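PDB 3I1A: spectinomycin phosphotransferase from Legionella pneumophila, which probably confers resistance to spectinomycin by transferring a phosphate group from a nucleotide to the antibiotic, as expected of an aminoglycoside phosphotransferase with a kinase-like fold. Local coordinates for residues K87-L92 with K96-P101; A172-F177 with D295-N300; K197-D202 with K274-Y279; L243-G248 with H282-E287. All blocks are in the same frame, centred on the assembly; numbering follows the deposited sequence.

Contact 1: K87-L92 with K96-P101; sequences KLFQQL and KIIAYP
Gln91 carries its CG opposite the backbone N (chi1 180°) and bends at chi2 (67°), which folds its amide back over the side chain of Lys96, the residue paired with it on the next strand. Lys96 runs straight as far as CE before turning at chi4, and OE1 of Gln91 lies against its methylenes, 3.2 Å from Lys96 CE. The amide is held at its other end within its own segment: Gln91 NE2 donates to Leu92 O at 2.9 Å, almost straight (170°) and within the plane of the amide, while Gly56 O takes a further bond from NE2. The ammonium of Lys96 finds its main partner in His58 O. On the same side of the hairpin, the Phe89 ring meets the lysine chain obliquely, with Phe89 CE1 3.7 Å from Lys96 CE. Leu92 and Ile97 meet by their methyl ends, CD1 to CD1 at 4.0 Å. Gln90 and Ile97 form the antiparallel hydrogen-bonded pair, next to the non-hydrogen-bonded pair Gln91-Lys96: Gln90 N reaches Ile97 O at 3.0 Å, and Ile97 N returns to Gln90 O at 2.9 Å. Toward Leu88, ahead of the short strand, a water links the backbones, accepting from Ala99 N at 2.8 Å and donating to Leu88 O. This hairpin closes one edge of the five-stranded antiparallel sheet of the kinase-like N-terminal lobe. Strand 95-101 runs on to Pro101, a nucleotide-binding residue, and pairs along its other edge with strand 48-55; helix 10-19 packs on Gln90, Leu92 and Ile97, helix 61-71 on Leu88, Phe89 and Ile98.

Contact 2: A172-F177 with D295-N300; sequences AAFKSF and DLLSRN
One face of the Phe174 ring rests on Leu296: Leu296 CB stands 3.5 Å above the ring plane, displaced toward the rim, and 3.9 Å from the centroid of the Phe174 ring. That is a CH-pi contact over the face, 27° off the ring normal. The approach is at the root of the ring, since the nearest ring atom to Leu296 CB is Phe174 CG at 3.5 Å. Farther out, Leu297 comes in obliquely, with Phe174 CE2 3.8 Å from Leu297 CG, and the two side chains are nearly perpendicular. Phe313, from helix 303-315, makes an edge-to-face pair with the same ring. Phe174 points at the other helix with CG opposite its backbone N (chi1 172°), which carries the ring out onto Leu296, with Leu297 beside it. Lys175 adds a lighter contact through its extended chain, CE lying 4.0 Å from Leu297 CD2. Its ammonium goes past the leucine to a salt bridge with Asp167 and a hydrogen bond to Glu162 O. The last turn of helix 274-297 is also tied by polar bonds, Leu296 O receiving Thr171 OG1 and Arg306 NH2. Far from the annotated nucleotide and magnesium sites, this is helix-to-helix packing by one aromatic side chain against a leucine pair, joining helix 169-180 to the C-terminal end of the long helix 274-297 in the helical part of this aminoglycoside phosphotransferase fold.

Contact 3: K197-D202 with K274-Y279; sequences KKIQPD and KTILSY
The backbones come nearest where helix 182-198 has just ended and Ile199, the first residue to leave helical angles, faces the first turns of helix 274-297, its CA 7.0 Å from the CA of Ile276. Ile199 carries nearly everything on its side of the contact. Its CG1 lies opposite the carbonyl carbon (chi1 -63°) and CD1 continues outward (chi2 173°), giving an extended ethyl arm that reaches across to the helix. The end of that arm, CD1, lies between two residues one turn apart: Ile199 CD1 is 3.8 Å from Ile276 CG1 and also 3.8 Å from Tyr279 CB. Both stand nearly perpendicular to Ile199. At the root of the tyrosine ring, Ile199 CD1 sits 4.0 Å from Tyr279 CG. Thr275 joins farther back on the arm, where its methyl CG2 comes 3.9 Å from Ile199 CG1; the two side chains run alongside but point opposite ways. The tyrosine ring makes an edge-to-face pair with Tyr146, which touches Ile199 as well. Nearby, Asp273 OD1 accepts from the N atoms of Thr275 and Ile276 where helix 274-297 begins. Across the interface itself the touching groups are all carbon: one branched aliphatic chain against two methylenes, a threonine methyl and the root of the tyrosine ring. The chemistry is therefore dispersion and burial of apolar surface, with fit set by shape; the hydrogen bond of Tyr279 OH to Arg151, outside the two segments, would help to orient the ring.

Contact 4: L243-G248 with H282-E287; sequences LMFIGG and HERIVE
Arg284 gives up the most surface here, and it meets the loop residues Phe245 and Met244 along the outer part of its chain. CG lies opposite the backbone N (chi1 -167°) and the chain stays straight to NE, an extended form that carries NE out from helix 274-297 to the loop. Phe245 presents the CE2-CZ edge of its ring: Arg284 NE lies near the ring plane, 3.3 Å from Phe245 CE2 and 3.4 Å from Phe245 CZ. On the arginine's side, the same CE2 lies over one face of the guanidinium. The two planes stand 77° apart, and the meeting is an edge-on one, without the charge placed over the ring face that a cation-pi stack needs. Met244 bends at chi2 and chi3 until its methyl CE lies over the centre of the Phe245 ring, 3.6 Å above the plane, and touches Arg284 CD at 3.8 Å. Two overlapping beta turns shape this loop, type I from Leu243 to Ile246 and type II from Phe245 to Gly248; Gly247 has the positive phi that the second requires. The loop follows helix 240-243 in the C-terminal lobe of the kinase-like fold. The side chain of Arg284 is about 7 Å from that of Asn217, which binds magnesium in another structure of this protein; the site is empty here. The guanidinium has its main polar partner in Asp212, through a salt bridge from NH2. Asp212 also touches Phe245, as do Ile213 and His214, while Arg281 NE donates to Met244 O.

Overall arrangement
Contacts 2, 3 and 4 share helix 274-297: contact 3 uses its first turns, contact 4 its middle and contact 2 its last turn. The centres of contacts 2 and 3 are 32 Å apart, though helices 169-180 and 182-198 follow each other in sequence. Contacts 3 and 4 touch directly, Leu277 CD1 lying 3.3 Å from Met244 N. Contact 1 stands apart in the other lobe, its centre 33 Å from that of contact 4 and 42 Å from that of contact 2. It includes the nucleotide-binding Pro101. In contact 4 the Arg284 side chain is about 7 and 9 Å from those of Asn217 and Asp230, whose magnesium site is empty here; contacts 2 and 3 are remote from the annotated sites.

Contact 1: K87-L92 with K96-P101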
loop_
_atom_site.group_PDB
_atom_site.type_symbol
_atom_site.label_atom_id
_atom_site.label_comp_id
_atom_site.label_asym_id
_atom_site.label_seq_id
_atom_site.Cartn_x
_atom_site.Cartn_y
_atom_site.Cartn_z
ATOM N N LYS A 87 -19.445 16.918 -0.826
ATOM C CA LYS A 87 -19.140 15.518 -0.489
ATOM C C LYS A 87 -17.913 15.093 -1.296
ATOM O O LYS A 87 -17.666 15.646 -2.379
ATOM C CB LYS A 87 -20.325 14.620 -0.845
ATOM C CG LYS A 87 -21.562 14.944 -0.032
ATOM C CD LYS A 87 -22.853 14.561 -0.739
ATOM C CE LYS A 87 -22.983 13.063 -0.941
ATOM N NZ LYS A 87 -24.301 12.664 -1.518
ATOM N N LEU A 88 -17.162 14.110 -0.793
ATOM C CA LEU A 88 -15.956 13.628 -1.470
ATOM C C LEU A 88 -16.225 12.634 -2.604
ATOM O O LEU A 88 -15.302 12.151 -3.257
ATOM C CB LEU A 88 -14.975 13.032 -0.444
ATOM C CG LEU A 88 -14.346 14.059 0.522
ATOM C CD1 LEU A 88 -13.302 13.358 1.405
ATOM C CD2 LEU A 88 -13.682 15.191 -0.265
ATOM N N PHE A 89 -17.494 12.335 -2.846
ATOM C CA PHE A 89 -17.841 11.440 -3.927
ATOM C C PHE A 89 -19.337 11.551 -4.170
ATOM O O PHE A 89 -20.084 11.947 -3.267
ATOM C CB PHE A 89 -17.439 9.993 -3.569
ATOM C CG PHE A 89 -18.315 9.349 -2.513
ATOM C CD1 PHE A 89 -19.405 8.566 -2.875
ATOM C CD2 PHE A 89 -18.031 9.509 -1.159
ATOM C CE1 PHE A 89 -20.199 7.945 -1.904
ATOM C CE2 PHE A 89 -18.821 8.893 -0.185
ATOM C CZ PHE A 89 -19.909 8.108 -0.566
ATOM N N GLN A 90 -19.764 11.243 -5.398
ATOM C CA GLN A 90 -21.170 11.292 -5.762
ATOM C C GLN A 90 -21.755 9.880 -5.823
ATOM O O GLN A 90 -21.302 9.022 -6.596
ATOM C CB GLN A 90 -21.346 11.941 -7.129
ATOM C CG GLN A 90 -22.823 12.130 -7.491
ATOM C CD GLN A 90 -23.507 13.100 -6.534
ATOM O OE1 GLN A 90 -22.988 14.189 -6.269
ATOM N NE2 GLN A 90 -24.664 12.712 -6.011
ATOM N N GLN A 91 -22.750 9.616 -4.991
ATOM C CA GLN A 91 -23.372 8.295 -5.011
ATOM C C GLN A 91 -24.526 8.313 -5.996
ATOM O O GLN A 91 -25.453 9.092 -5.841
ATOM C CB GLN A 91 -23.956 7.926 -3.654
ATOM C CG GLN A 91 -24.620 6.547 -3.660
ATOM C CD GLN A 91 -23.623 5.414 -3.858
ATOM O OE1 GLN A 91 -22.754 5.176 -3.009
ATOM N NE2 GLN A 91 -23.743 4.700 -4.974
ATOM N N LEU A 92 -24.487 7.462 -7.008
ATOM C CA LEU A 92 -25.596 7.428 -7.936
ATOM C C LEU A 92 -26.363 6.161 -7.607
ATOM O O LEU A 92 -26.036 5.459 -6.657
ATOM C CB LEU A 92 -25.103 7.435 -9.378
ATOM C CG LEU A 92 -24.399 8.755 -9.710
ATOM C CD1 LEU A 92 -23.799 8.690 -11.098
ATOM C CD2 LEU A 92 -25.388 9.895 -9.613
ATOM N N LYS A 96 -20.741 4.751 -7.900
ATOM C CA LYS A 96 -20.182 5.963 -7.308
ATOM C C LYS A 96 -19.202 6.633 -8.261
ATOM O O LYS A 96 -18.537 5.949 -9.033
ATOM C CB LYS A 96 -19.363 5.600 -6.071
ATOM C CG LYS A 96 -20.103 5.100 -4.863
ATOM C CD LYS A 96 -19.073 4.899 -3.724
ATOM C CE LYS A 96 -19.708 4.312 -2.468
ATOM N NZ LYS A 96 -20.181 2.924 -2.733
ATOM N N ILE A 97 -19.109 7.966 -8.186
ATOM C CA ILE A 97 -18.139 8.731 -8.989
ATOM C C ILE A 97 -17.190 9.361 -7.972
ATOM O O ILE A 97 -17.650 9.941 -6.996
ATOM C CB ILE A 97 -18.776 9.942 -9.738
ATOM C CG1 ILE A 97 -19.757 9.478 -10.808
ATOM C CG2 ILE A 97 -17.681 10.776 -10.431
ATOM C CD1 ILE A 97 -20.349 10.648 -11.635
ATOM N N ILE A 98 -15.884 9.243 -8.189
ATOM C CA ILE A 98 -14.891 9.882 -7.302
ATOM C C ILE A 98 -14.048 10.679 -8.254
ATOM O O ILE A 98 -13.398 10.106 -9.138
ATOM C CB ILE A 98 -13.918 8.896 -6.611
ATOM C CG1 ILE A 98 -14.663 7.710 -5.996
ATOM C CG2 ILE A 98 -13.180 9.644 -5.500
ATOM C CD1 ILE A 98 -15.354 8.021 -4.732
ATOM N N ALA A 99 -14.039 11.998 -8.094
ATOM C CA ALA A 99 -13.266 12.834 -9.003
ATOM C C ALA A 99 -12.022 13.422 -8.336
ATOM O O ALA A 99 -12.076 13.860 -7.186
ATOM C CB ALA A 99 -14.158 13.949 -9.536
ATOM N N TYR A 100 -10.908 13.386 -9.066
ATOM C CA TYR A 100 -9.627 13.931 -8.607
ATOM C C TYR A 100 -8.960 14.783 -9.662
ATOM O O TYR A 100 -9.194 14.625 -10.872
ATOM C CB TYR A 100 -8.602 12.834 -8.280
ATOM C CG TYR A 100 -8.956 11.900 -7.169
ATOM C CD1 TYR A 100 -9.631 10.712 -7.426
ATOM C CD2 TYR A 100 -8.583 12.181 -5.852
ATOM C CE1 TYR A 100 -9.924 9.811 -6.400
ATOM C CE2 TYR A 100 -8.873 11.298 -4.815
ATOM C CZ TYR A 100 -9.540 10.116 -5.094
ATOM O OH TYR A 100 -9.815 9.222 -4.081
ATOM N N PRO A 101 -8.100 15.708 -9.220
ATOM C CA PRO A 101 -7.412 16.527 -10.214
ATOM C C PRO A 101 -6.413 15.525 -10.833
ATOM O O PRO A 101 -5.913 14.649 -10.126
ATOM C CB PRO A 101 -6.738 17.603 -9.356
ATOM C CG PRO A 101 -6.483 16.891 -8.053
ATOM C CD PRO A 101 -7.778 16.140 -7.849
HETATM O O HOH W 1 -15.165 13.347 -5.876
#

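Contact 2: A172-F177 with D295-N300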
loop_
_atom_site.group_PDB
_atom_site.type_symbol
_atom_site.label_atom_id
_atom_site.label_comp_id
_atom_site.label_asym_id
_atom_site.label_seq_id
_atom_site.Cartn_x
_atom_site.Cartn_y
_atom_site.Cartn_z
ATOM N N ALA A 172 11.367 -24.310 -12.282
ATOM C CA ALA A 172 12.639 -24.933 -11.914
ATOM C C ALA A 172 13.653 -23.906 -11.405
ATOM O O ALA A 172 14.418 -24.169 -10.463
ATOM C CB ALA A 172 13.237 -25.704 -13.121
ATOM N N ALA A 173 13.686 -22.732 -12.030
ATOM C CA ALA A 173 14.619 -21.685 -11.617
ATOM C C ALA A 173 14.251 -21.192 -10.209
ATOM O O ALA A 173 15.127 -20.942 -9.365
ATOM C CB ALA A 173 14.582 -20.520 -12.624
ATOM N N PHE A 174 12.951 -21.073 -9.963
ATOM C CA PHE A 174 12.453 -20.627 -8.658
ATOM C C PHE A 174 12.796 -21.637 -7.563
ATOM O O PHE A 174 13.230 -21.255 -6.479
ATOM C CB PHE A 174 10.939 -20.446 -8.704
ATOM C CG PHE A 174 10.332 -20.164 -7.360
ATOM C CD1 PHE A 174 10.539 -18.929 -6.740
ATOM C CD2 PHE A 174 9.601 -21.155 -6.694
ATOM C CE1 PHE A 174 10.030 -18.686 -5.466
ATOM C CE2 PHE A 174 9.084 -20.930 -5.418
ATOM C CZ PHE A 174 9.303 -19.686 -4.802
ATOM N N LYS A 175 12.593 -22.923 -7.840
ATOM C CA LYS A 175 12.930 -23.945 -6.854
ATOM C C LYS A 175 14.425 -23.934 -6.522
ATOM O O LYS A 175 14.802 -24.117 -5.365
ATOM C CB LYS A 175 12.510 -25.324 -7.355
ATOM C CG LYS A 175 10.990 -25.517 -7.365
ATOM C CD LYS A 175 10.634 -26.945 -7.735
ATOM C CE LYS A 175 9.132 -27.153 -7.780
ATOM N NZ LYS A 175 8.829 -28.552 -8.113
ATOM N N SER A 176 15.260 -23.726 -7.540
ATOM C CA SER A 176 16.704 -23.673 -7.346
ATOM C C SER A 176 17.067 -22.510 -6.436
ATOM O O SER A 176 17.880 -22.650 -5.519
ATOM C CB SER A 176 17.428 -23.500 -8.686
ATOM O OG SER A 176 17.322 -24.666 -9.480
ATOM N N PHE A 177 16.454 -21.359 -6.696
ATOM C CA PHE A 177 16.722 -20.160 -5.913
ATOM C C PHE A 177 16.221 -20.351 -4.479
ATOM O O PHE A 177 16.873 -19.935 -3.526
ATOM C CB PHE A 177 16.031 -18.929 -6.516
ATOM C CG PHE A 177 16.403 -17.645 -5.826
ATOM C CD1 PHE A 177 17.567 -16.968 -6.159
ATOM C CD2 PHE A 177 15.616 -17.150 -4.789
ATOM C CE1 PHE A 177 17.946 -15.810 -5.467
ATOM C CE2 PHE A 177 15.979 -16.006 -4.096
ATOM C CZ PHE A 177 17.147 -15.331 -4.433
ATOM N N ASP A 295 3.012 -17.732 -7.443
ATOM C CA ASP A 295 2.948 -17.386 -8.862
ATOM C C ASP A 295 4.008 -18.154 -9.654
ATOM O O ASP A 295 3.822 -18.412 -10.854
ATOM C CB ASP A 295 3.138 -15.875 -9.054
ATOM C CG ASP A 295 2.647 -15.389 -10.399
ATOM O OD1 ASP A 295 1.592 -15.881 -10.876
ATOM O OD2 ASP A 295 3.304 -14.493 -10.979
ATOM N N LEU A 296 5.119 -18.506 -9.006
ATOM C CA LEU A 296 6.170 -19.259 -9.683
ATOM C C LEU A 296 5.928 -20.768 -9.643
ATOM O O LEU A 296 6.331 -21.478 -10.564
ATOM C CB LEU A 296 7.555 -18.951 -9.082
ATOM C CG LEU A 296 8.348 -17.783 -9.692
ATOM C CD1 LEU A 296 8.673 -18.059 -11.191
ATOM C CD2 LEU A 296 7.557 -16.504 -9.525
ATOM N N LEU A 297 5.283 -21.273 -8.589
ATOM C CA LEU A 297 4.999 -22.705 -8.498
ATOM C C LEU A 297 3.794 -23.055 -9.363
ATOM O O LEU A 297 3.597 -24.225 -9.714
ATOM C CB LEU A 297 4.714 -23.104 -7.045
ATOM C CG LEU A 297 5.929 -22.994 -6.119
ATOM C CD1 LEU A 297 5.476 -23.156 -4.656
ATOM C CD2 LEU A 297 6.923 -24.084 -6.460
ATOM N N SER A 298 2.984 -22.040 -9.688
ATOM C CA SER A 298 1.796 -22.216 -10.531
ATOM C C SER A 298 1.975 -21.552 -11.898
ATOM O O SER A 298 2.994 -20.901 -12.162
ATOM C CB SER A 298 0.567 -21.613 -9.856
ATOM O OG SER A 298 0.380 -22.196 -8.589
ATOM N N ARG A 299 0.975 -21.728 -12.756
ATOM C CA ARG A 299 0.981 -21.172 -14.101
ATOM C C ARG A 299 -0.319 -20.412 -14.233
ATOM O O ARG A 299 -1.056 -20.564 -15.209
ATOM C CB ARG A 299 1.060 -22.296 -15.144
ATOM C CG ARG A 299 2.158 -23.317 -14.849
ATOM C CD ARG A 299 3.433 -23.041 -15.613
ATOM N NE ARG A 299 3.395 -23.643 -16.944
ATOM C CZ ARG A 299 3.610 -24.934 -17.194
ATOM N NH1 ARG A 299 3.887 -25.775 -16.204
ATOM N NH2 ARG A 299 3.545 -25.388 -18.442
ATOM N N ASN A 300 -0.593 -19.598 -13.219
ATOM C CA ASN A 300 -1.794 -18.778 -13.162
ATOM C C ASN A 300 -1.718 -17.532 -14.042
ATOM O O ASN A 300 -2.747 -17.061 -14.522
ATOM C CB ASN A 300 -2.074 -18.352 -11.716
ATOM C CG ASN A 300 -2.398 -19.528 -10.814
ATOM O OD1 ASN A 300 -2.951 -20.540 -11.267
ATOM N ND2 ASN A 300 -2.068 -19.401 -9.529
#

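Contact 3: K197-D202 with K274-Y279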
loop_
_atom_site.group_PDB
_atom_site.type_symbol
_atom_site.label_atom_id
_atom_site.label_comp_id
_atom_site.label_asym_id
_atom_site.label_seq_id
_atom_site.Cartn_x
_atom_site.Cartn_y
_atom_site.Cartn_z
ATOM N N LYS A 197 4.174 -15.018 18.684
ATOM C CA LYS A 197 3.846 -15.689 19.939
ATOM C C LYS A 197 4.225 -14.859 21.158
ATOM O O LYS A 197 3.590 -14.966 22.204
ATOM C CB LYS A 197 4.554 -17.043 20.009
ATOM C CG LYS A 197 3.945 -18.124 19.138
ATOM C CD LYS A 197 4.785 -19.403 19.184
ATOM C CE LYS A 197 4.108 -20.537 18.435
ATOM N NZ LYS A 197 4.933 -21.789 18.428
ATOM N N LYS A 198 5.246 -14.026 21.011
ATOM C CA LYS A 198 5.737 -13.195 22.098
ATOM C C LYS A 198 4.966 -11.882 22.242
ATOM O O LYS A 198 5.014 -11.227 23.293
ATOM C CB LYS A 198 7.219 -12.906 21.885
ATOM N N ILE A 199 4.244 -11.501 21.196
ATOM C CA ILE A 199 3.492 -10.251 21.236
ATOM C C ILE A 199 2.122 -10.428 21.885
ATOM O O ILE A 199 1.315 -11.232 21.433
ATOM C CB ILE A 199 3.305 -9.682 19.794
ATOM C CG1 ILE A 199 4.676 -9.350 19.194
ATOM C CG2 ILE A 199 2.386 -8.464 19.819
ATOM C CD1 ILE A 199 4.615 -8.949 17.723
ATOM N N GLN A 200 1.856 -9.674 22.939
ATOM C CA GLN A 200 0.555 -9.753 23.599
ATOM C C GLN A 200 -0.320 -8.649 22.999
ATOM O O GLN A 200 -0.113 -7.478 23.282
ATOM C CB GLN A 200 0.721 -9.543 25.104
ATOM N N PRO A 201 -1.302 -9.012 22.149
ATOM C CA PRO A 201 -2.170 -8.002 21.537
ATOM C C PRO A 201 -2.805 -7.070 22.562
ATOM O O PRO A 201 -3.317 -7.522 23.583
ATOM C CB PRO A 201 -3.213 -8.846 20.799
ATOM C CG PRO A 201 -2.445 -10.054 20.405
ATOM C CD PRO A 201 -1.647 -10.356 21.659
ATOM N N ASP A 202 -2.741 -5.770 22.290
ATOM C CA ASP A 202 -3.349 -4.764 23.152
ATOM C C ASP A 202 -4.075 -3.791 22.246
ATOM O O ASP A 202 -3.475 -2.835 21.733
ATOM C CB ASP A 202 -2.289 -4.027 23.967
ATOM C CG ASP A 202 -2.879 -2.912 24.803
ATOM O OD1 ASP A 202 -4.120 -2.875 24.947
ATOM O OD2 ASP A 202 -2.103 -2.082 25.325
ATOM N N LYS A 274 10.452 -2.765 19.461
ATOM C CA LYS A 274 11.318 -3.500 18.553
ATOM C C LYS A 274 10.850 -4.900 18.201
ATOM O O LYS A 274 11.182 -5.422 17.125
ATOM C CB LYS A 274 12.743 -3.549 19.117
ATOM C CG LYS A 274 13.652 -4.546 18.420
ATOM C CD LYS A 274 15.069 -4.498 18.990
ATOM C CE LYS A 274 15.901 -5.668 18.500
ATOM N NZ LYS A 274 15.391 -6.966 19.044
ATOM N N THR A 275 10.077 -5.519 19.083
ATOM C CA THR A 275 9.593 -6.855 18.803
ATOM C C THR A 275 8.501 -6.761 17.742
ATOM O O THR A 275 8.455 -7.558 16.809
ATOM C CB THR A 275 9.029 -7.518 20.067
ATOM O OG1 THR A 275 10.072 -7.605 21.060
ATOM C CG2 THR A 275 8.505 -8.885 19.755
ATOM N N ILE A 276 7.617 -5.784 17.882
ATOM C CA ILE A 276 6.570 -5.649 16.889
ATOM C C ILE A 276 7.153 -5.131 15.572
ATOM O O ILE A 276 6.730 -5.550 14.499
ATOM C CB ILE A 276 5.435 -4.712 17.356
ATOM C CG1 ILE A 276 4.833 -5.240 18.667
ATOM C CG2 ILE A 276 4.318 -4.684 16.282
ATOM C CD1 ILE A 276 3.750 -4.315 19.259
ATOM N N LEU A 277 8.140 -4.245 15.647
ATOM C CA LEU A 277 8.748 -3.719 14.420
ATOM C C LEU A 277 9.447 -4.861 13.654
ATOM O O LEU A 277 9.331 -4.967 12.431
ATOM C CB LEU A 277 9.780 -2.628 14.741
ATOM C CG LEU A 277 10.259 -1.781 13.550
ATOM C CD1 LEU A 277 9.234 -0.702 13.223
ATOM C CD2 LEU A 277 11.579 -1.094 13.921
ATOM N N SER A 278 10.163 -5.718 14.379
ATOM C CA SER A 278 10.855 -6.837 13.730
ATOM C C SER A 278 9.835 -7.850 13.190
ATOM O O SER A 278 10.029 -8.433 12.121
ATOM C CB SER A 278 11.808 -7.525 14.704
ATOM O OG SER A 278 12.527 -8.563 14.037
ATOM N N TYR A 279 8.748 -8.055 13.927
ATOM C CA TYR A 279 7.697 -8.967 13.481
ATOM C C TYR A 279 7.152 -8.532 12.111
ATOM O O TYR A 279 7.008 -9.345 11.192
ATOM C CB TYR A 279 6.526 -8.978 14.462
ATOM C CG TYR A 279 5.298 -9.649 13.877
ATOM C CD1 TYR A 279 5.251 -11.031 13.717
ATOM C CD2 TYR A 279 4.221 -8.890 13.400
ATOM C CE1 TYR A 279 4.165 -11.641 13.096
ATOM C CE2 TYR A 279 3.128 -9.491 12.769
ATOM C CZ TYR A 279 3.112 -10.872 12.626
ATOM O OH TYR A 279 2.039 -11.459 12.026
#

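Contact 4: L243-G248 with H282-E287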
loop_
_atom_site.group_PDB
_atom_site.type_symbol
_atom_site.label_atom_id
_atom_site.label_comp_id
_atom_site.label_asym_id
_atom_site.label_seq_id
_atom_site.Cartn_x
_atom_site.Cartn_y
_atom_site.Cartn_z
ATOM N N LEU A 243 5.640 2.087 10.995
ATOM C CA LEU A 243 7.021 2.476 11.245
ATOM C C LEU A 243 8.069 1.525 10.663
ATOM O O LEU A 243 9.193 1.944 10.398
ATOM C CB LEU A 243 7.256 2.682 12.759
ATOM C CG LEU A 243 6.427 3.846 13.328
ATOM C CD1 LEU A 243 6.751 4.080 14.842
ATOM C CD2 LEU A 243 6.717 5.111 12.522
ATOM N N MET A 244 7.695 0.266 10.447
ATOM C CA MET A 244 8.631 -0.720 9.931
ATOM C C MET A 244 9.195 -0.332 8.568
ATOM O O MET A 244 10.276 -0.787 8.184
ATOM C CB MET A 244 7.953 -2.087 9.827
ATOM C CG MET A 244 6.807 -2.140 8.839
ATOM S SD MET A 244 6.803 -3.678 7.827
ATOM C CE MET A 244 7.908 -3.128 6.461
ATOM N N PHE A 245 8.477 0.516 7.851
ATOM C CA PHE A 245 8.926 0.933 6.528
ATOM C C PHE A 245 10.062 1.956 6.569
ATOM O O PHE A 245 10.833 2.072 5.612
ATOM C CB PHE A 245 7.747 1.505 5.741
ATOM C CG PHE A 245 6.736 0.458 5.336
ATOM C CD1 PHE A 245 5.623 0.191 6.139
ATOM C CD2 PHE A 245 6.925 -0.299 4.182
ATOM C CE1 PHE A 245 4.713 -0.823 5.794
ATOM C CE2 PHE A 245 6.011 -1.315 3.833
ATOM C CZ PHE A 245 4.916 -1.572 4.636
ATOM N N ILE A 246 10.181 2.697 7.672
ATOM C CA ILE A 246 11.237 3.714 7.774
ATOM C C ILE A 246 12.520 2.946 8.032
ATOM O O ILE A 246 12.685 2.328 9.084
ATOM C CB ILE A 246 10.914 4.713 8.915
ATOM C CG1 ILE A 246 9.482 5.257 8.724
ATOM C CG2 ILE A 246 11.944 5.852 8.940
ATOM C CD1 ILE A 246 9.219 5.975 7.379
ATOM N N GLY A 247 13.414 2.947 7.045
ATOM C CA GLY A 247 14.639 2.173 7.170
ATOM C C GLY A 247 14.372 0.702 6.817
ATOM O O GLY A 247 15.247 -0.162 6.961
ATOM N N GLY A 248 13.169 0.417 6.331
ATOM C CA GLY A 248 12.798 -0.957 5.999
ATOM C C GLY A 248 13.386 -1.507 4.705
ATOM O O GLY A 248 13.439 -2.713 4.517
ATOM N N HIS A 282 9.647 -9.043 9.131
ATOM C CA HIS A 282 9.768 -10.440 8.715
ATOM C C HIS A 282 8.463 -10.917 8.085
ATOM O O HIS A 282 8.474 -11.547 7.029
ATOM C CB HIS A 282 10.127 -11.355 9.915
ATOM C CG HIS A 282 11.550 -11.220 10.389
ATOM N ND1 HIS A 282 12.001 -10.135 11.111
ATOM C CD2 HIS A 282 12.627 -12.020 10.206
ATOM C CE1 HIS A 282 13.292 -10.272 11.353
ATOM N NE2 HIS A 282 13.699 -11.408 10.814
ATOM N N GLU A 283 7.334 -10.607 8.714
ATOM C CA GLU A 283 6.036 -11.047 8.211
ATOM C C GLU A 283 5.662 -10.468 6.849
ATOM O O GLU A 283 5.045 -11.146 6.030
ATOM C CB GLU A 283 4.943 -10.716 9.238
ATOM C CG GLU A 283 3.514 -10.990 8.788
ATOM C CD GLU A 283 3.191 -12.454 8.495
ATOM O OE1 GLU A 283 3.904 -13.362 8.978
ATOM O OE2 GLU A 283 2.193 -12.690 7.786
ATOM N N ARG A 284 6.014 -9.211 6.588
ATOM C CA ARG A 284 5.680 -8.663 5.278
ATOM C C ARG A 284 6.432 -9.440 4.190
ATOM O O ARG A 284 5.892 -9.655 3.106
ATOM C CB ARG A 284 6.049 -7.188 5.183
ATOM C CG ARG A 284 5.437 -6.514 3.953
ATOM C CD ARG A 284 5.783 -5.015 3.926
ATOM N NE ARG A 284 5.168 -4.365 2.771
ATOM C CZ ARG A 284 5.711 -4.330 1.556
ATOM N NH1 ARG A 284 6.899 -4.900 1.331
ATOM N NH2 ARG A 284 5.045 -3.747 0.559
ATOM N N ILE A 285 7.665 -9.861 4.480
ATOM C CA ILE A 285 8.437 -10.632 3.483
ATOM C C ILE A 285 7.795 -12.013 3.311
ATOM O O ILE A 285 7.680 -12.532 2.193
ATOM C CB ILE A 285 9.923 -10.751 3.891
ATOM C CG1 ILE A 285 10.525 -9.348 3.984
ATOM C CG2 ILE A 285 10.706 -11.573 2.870
ATOM C CD1 ILE A 285 11.903 -9.277 4.608
ATOM N N VAL A 286 7.365 -12.611 4.417
ATOM C CA VAL A 286 6.687 -13.900 4.354
ATOM C C VAL A 286 5.459 -13.818 3.456
ATOM O O VAL A 286 5.205 -14.733 2.655
ATOM C CB VAL A 286 6.268 -14.375 5.761
ATOM C CG1 VAL A 286 5.326 -15.579 5.653
ATOM C CG2 VAL A 286 7.500 -14.722 6.569
ATOM N N GLU A 287 4.705 -12.725 3.591
ATOM C CA GLU A 287 3.502 -12.472 2.797
ATOM C C GLU A 287 3.849 -12.443 1.302
ATOM O O GLU A 287 3.153 -13.034 0.481
ATOM C CB GLU A 287 2.855 -11.135 3.230
ATOM C CG GLU A 287 1.771 -11.281 4.299
ATOM C CD GLU A 287 1.544 -10.026 5.147
ATOM O OE1 GLU A 287 1.500 -8.916 4.575
ATOM O OE2 GLU A 287 1.400 -10.166 6.384
#